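PDB 2FSJ: archaeal actin homolog from Thermoplasma acidophilum, which polymerizes into bundles of helical filaments in a reaction that requires a nucleoside triphosphate and works best with ATP. Local coordinates for residues N280-N285 and N308-R313. Residues are numbered along the deposited sequence; the frame is centred on the assembly and turned at random.
Sequences NRIIEN and NLIGDR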
loop_
_atom_site.group_PDB
_atom_site.type_symbol
_atom_site.label_atom_id
_atom_site.label_comp_id
_atom_site.label_asym_id
_atom_site.label_seq_id
_atom_site.Cartn_x
_atom_site.Cartn_y
_atom_site.Cartn_z
ATOM N N ASN A 280 20.291 5.739 0.973
ATOM C CA ASN A 280 21.043 6.968 0.963
ATOM C C ASN A 280 20.308 8.094 0.185
ATOM O O ASN A 280 20.298 9.265 0.639
ATOM C CB ASN A 280 22.487 6.731 0.421
ATOM C CG ASN A 280 23.361 5.962 1.397
ATOM O OD1 ASN A 280 23.015 5.801 2.572
ATOM N ND2 ASN A 280 24.499 5.524 0.936
ATOM N N ARG A 281 19.670 7.764 -0.948
ATOM C CA ARG A 281 18.984 8.792 -1.737
ATOM C C ARG A 281 17.757 9.304 -1.004
ATOM O O ARG A 281 17.493 10.504 -1.016
ATOM C CB ARG A 281 18.550 8.295 -3.111
ATOM C CG ARG A 281 19.740 8.137 -4.070
ATOM C CD ARG A 281 19.337 7.701 -5.448
ATOM N NE ARG A 281 20.488 7.592 -6.354
ATOM C CZ ARG A 281 20.904 8.539 -7.213
ATOM N NH1 ARG A 281 20.290 9.731 -7.308
ATOM N NH2 ARG A 281 21.956 8.283 -7.985
ATOM N N ILE A 282 17.029 8.412 -0.346
ATOM C CA ILE A 282 15.858 8.832 0.403
ATOM C C ILE A 282 16.250 9.709 1.572
ATOM O O ILE A 282 15.648 10.784 1.786
ATOM C CB ILE A 282 15.040 7.606 0.876
ATOM C CG1 ILE A 282 14.412 6.904 -0.328
ATOM C CG2 ILE A 282 13.972 8.009 1.878
ATOM C CD1 ILE A 282 14.089 5.447 -0.055
ATOM N N ILE A 283 17.269 9.279 2.315
ATOM C CA ILE A 283 17.744 10.033 3.468
ATOM C C ILE A 283 18.221 11.449 3.053
ATOM O O ILE A 283 17.880 12.462 3.687
ATOM C CB ILE A 283 18.857 9.282 4.156
ATOM C CG1 ILE A 283 18.292 8.050 4.895
ATOM C CG2 ILE A 283 19.688 10.238 5.076
ATOM C CD1 ILE A 283 19.342 6.982 5.195
ATOM N N GLU A 284 18.978 11.522 1.969
ATOM C CA GLU A 284 19.463 12.827 1.492
ATOM C C GLU A 284 18.322 13.776 1.101
ATOM O O GLU A 284 18.354 14.952 1.401
ATOM C CB GLU A 284 20.389 12.625 0.288
ATOM C CG GLU A 284 20.645 13.895 -0.485
ATOM C CD GLU A 284 21.310 13.662 -1.839
ATOM O OE1 GLU A 284 20.731 12.907 -2.712
ATOM O OE2 GLU A 284 22.406 14.251 -2.031
ATOM N N ASN A 285 17.312 13.254 0.418
ATOM C CA ASN A 285 16.150 14.026 0.021
ATOM C C ASN A 285 15.275 14.470 1.236
ATOM O O ASN A 285 14.859 15.619 1.321
ATOM C CB ASN A 285 15.340 13.220 -1.001
ATOM C CG ASN A 285 15.679 13.566 -2.460
ATOM O OD1 ASN A 285 16.687 13.086 -3.034
ATOM N ND2 ASN A 285 14.835 14.379 -3.075
ATOM N N ASN A 308 10.904 -3.073 5.428
ATOM C CA ASN A 308 11.516 -4.391 5.753
ATOM C C ASN A 308 12.961 -4.532 5.319
ATOM O O ASN A 308 13.737 -5.282 5.916
ATOM C CB ASN A 308 10.785 -5.515 5.048
ATOM C CG ASN A 308 9.577 -5.926 5.760
ATOM O OD1 ASN A 308 8.531 -6.057 5.148
ATOM N ND2 ASN A 308 9.693 -6.147 7.080
ATOM N N LEU A 309 13.303 -3.863 4.228
ATOM C CA LEU A 309 14.642 -3.936 3.669
ATOM C C LEU A 309 15.647 -2.892 4.137
ATOM O O LEU A 309 16.850 -3.166 4.194
ATOM C CB LEU A 309 14.533 -3.823 2.153
ATOM C CG LEU A 309 13.868 -5.044 1.515
ATOM C CD1 LEU A 309 13.487 -4.744 0.085
ATOM C CD2 LEU A 309 14.805 -6.277 1.612
ATOM N N ILE A 310 15.189 -1.664 4.387
ATOM C CA ILE A 310 16.100 -0.552 4.674
ATOM C C ILE A 310 15.634 0.351 5.848
ATOM O O ILE A 310 16.210 1.386 6.072
ATOM C CB ILE A 310 16.269 0.366 3.388
ATOM C CG1 ILE A 310 14.915 0.921 2.946
ATOM C CG2 ILE A 310 16.991 -0.369 2.260
ATOM C CD1 ILE A 310 14.989 2.045 1.919
ATOM N N GLY A 311 14.552 0.013 6.521
ATOM C CA GLY A 311 13.952 0.909 7.519
ATOM C C GLY A 311 14.929 1.380 8.600
ATOM O O GLY A 311 14.948 2.575 8.993
ATOM N N ASP A 312 15.759 0.445 9.059
ATOM C CA ASP A 312 16.716 0.716 10.122
ATOM C C ASP A 312 17.672 1.829 9.764
ATOM O O ASP A 312 18.120 2.557 10.641
ATOM C CB ASP A 312 17.533 -0.516 10.485
ATOM C CG ASP A 312 16.746 -1.529 11.326
ATOM O OD1 ASP A 312 15.655 -1.192 11.815
ATOM O OD2 ASP A 312 17.180 -2.685 11.547
ATOM N N ARG A 313 17.999 1.937 8.481
ATOM C CA ARG A 313 18.874 2.977 8.004
ATOM C C ARG A 313 18.326 4.368 8.227
ATOM O O ARG A 313 19.104 5.311 8.178
ATOM C CB ARG A 313 19.148 2.849 6.504
ATOM C CG ARG A 313 19.998 1.701 6.093
ATOM C CD ARG A 313 21.477 1.845 6.528
ATOM N NE ARG A 313 22.034 3.186 6.307
ATOM C CZ ARG A 313 22.218 3.753 5.116
ATOM N NH1 ARG A 313 21.920 3.116 4.002
ATOM N NH2 ARG A 313 22.714 4.961 5.043
#
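Arg-313 reaches across to Asn-280 and brings the edge of its guanidinium group up to the amide oxygen. The stronger of two hydrogen bonds runs from Arg-313 NH2 to Asn-280 OD1 at 2.6 Å; it is nearly straight, lies in the guanidinium plane and meets the oxygen almost head-on, in line with CG-OD1. The second, from Arg-313 NH1 to the same OD1 at 3.2 Å, is weak and bent, so the oxygen sits off-centre in the fork of the two nitrogens. The amide stands almost upright to the guanidinium plane, 85° away from it. Bends at chi2 (-70°) and chi3 (-44°) fold the arginine chain so that its head turns onto the long helix. The guanidinium also has two acidic partners, which probably offset its charge: NH1 forms a salt bridge with Glu-276, one turn before Asn-280 on helix 268-290, and NH2 another with Glu-316.

This helix belongs to the C-terminal half of an actin-like ATPase fold, and residues 308-313 begin with Asn-308, the last of the ATP-binding residues Gly-305 to Asn-308 that come after strand 297-303. Through this contact the chain running on from the ATP-binding residues packs against helix 268-290.

Van der Waals contacts flank the hydrogen bonds. Ile-283 CD1 lies over one face of the guanidinium, 3.9 Å from Arg-313 NH2, and also meets the backbone Arg-313 O at 3.4 Å. The purely apolar contact is between Ile-282 and Ile-310, which cross at about a right angle and touch through their CD1 methyls, 4.0 Å apart; Leu-275, Leu-278 and Ala-279 add further contacts to Ile-310. A methionine in place of Arg-313 would probably leave Asn-280 OD1 without its two donors and Glu-276 and Glu-316 without the positive charge they both pair with.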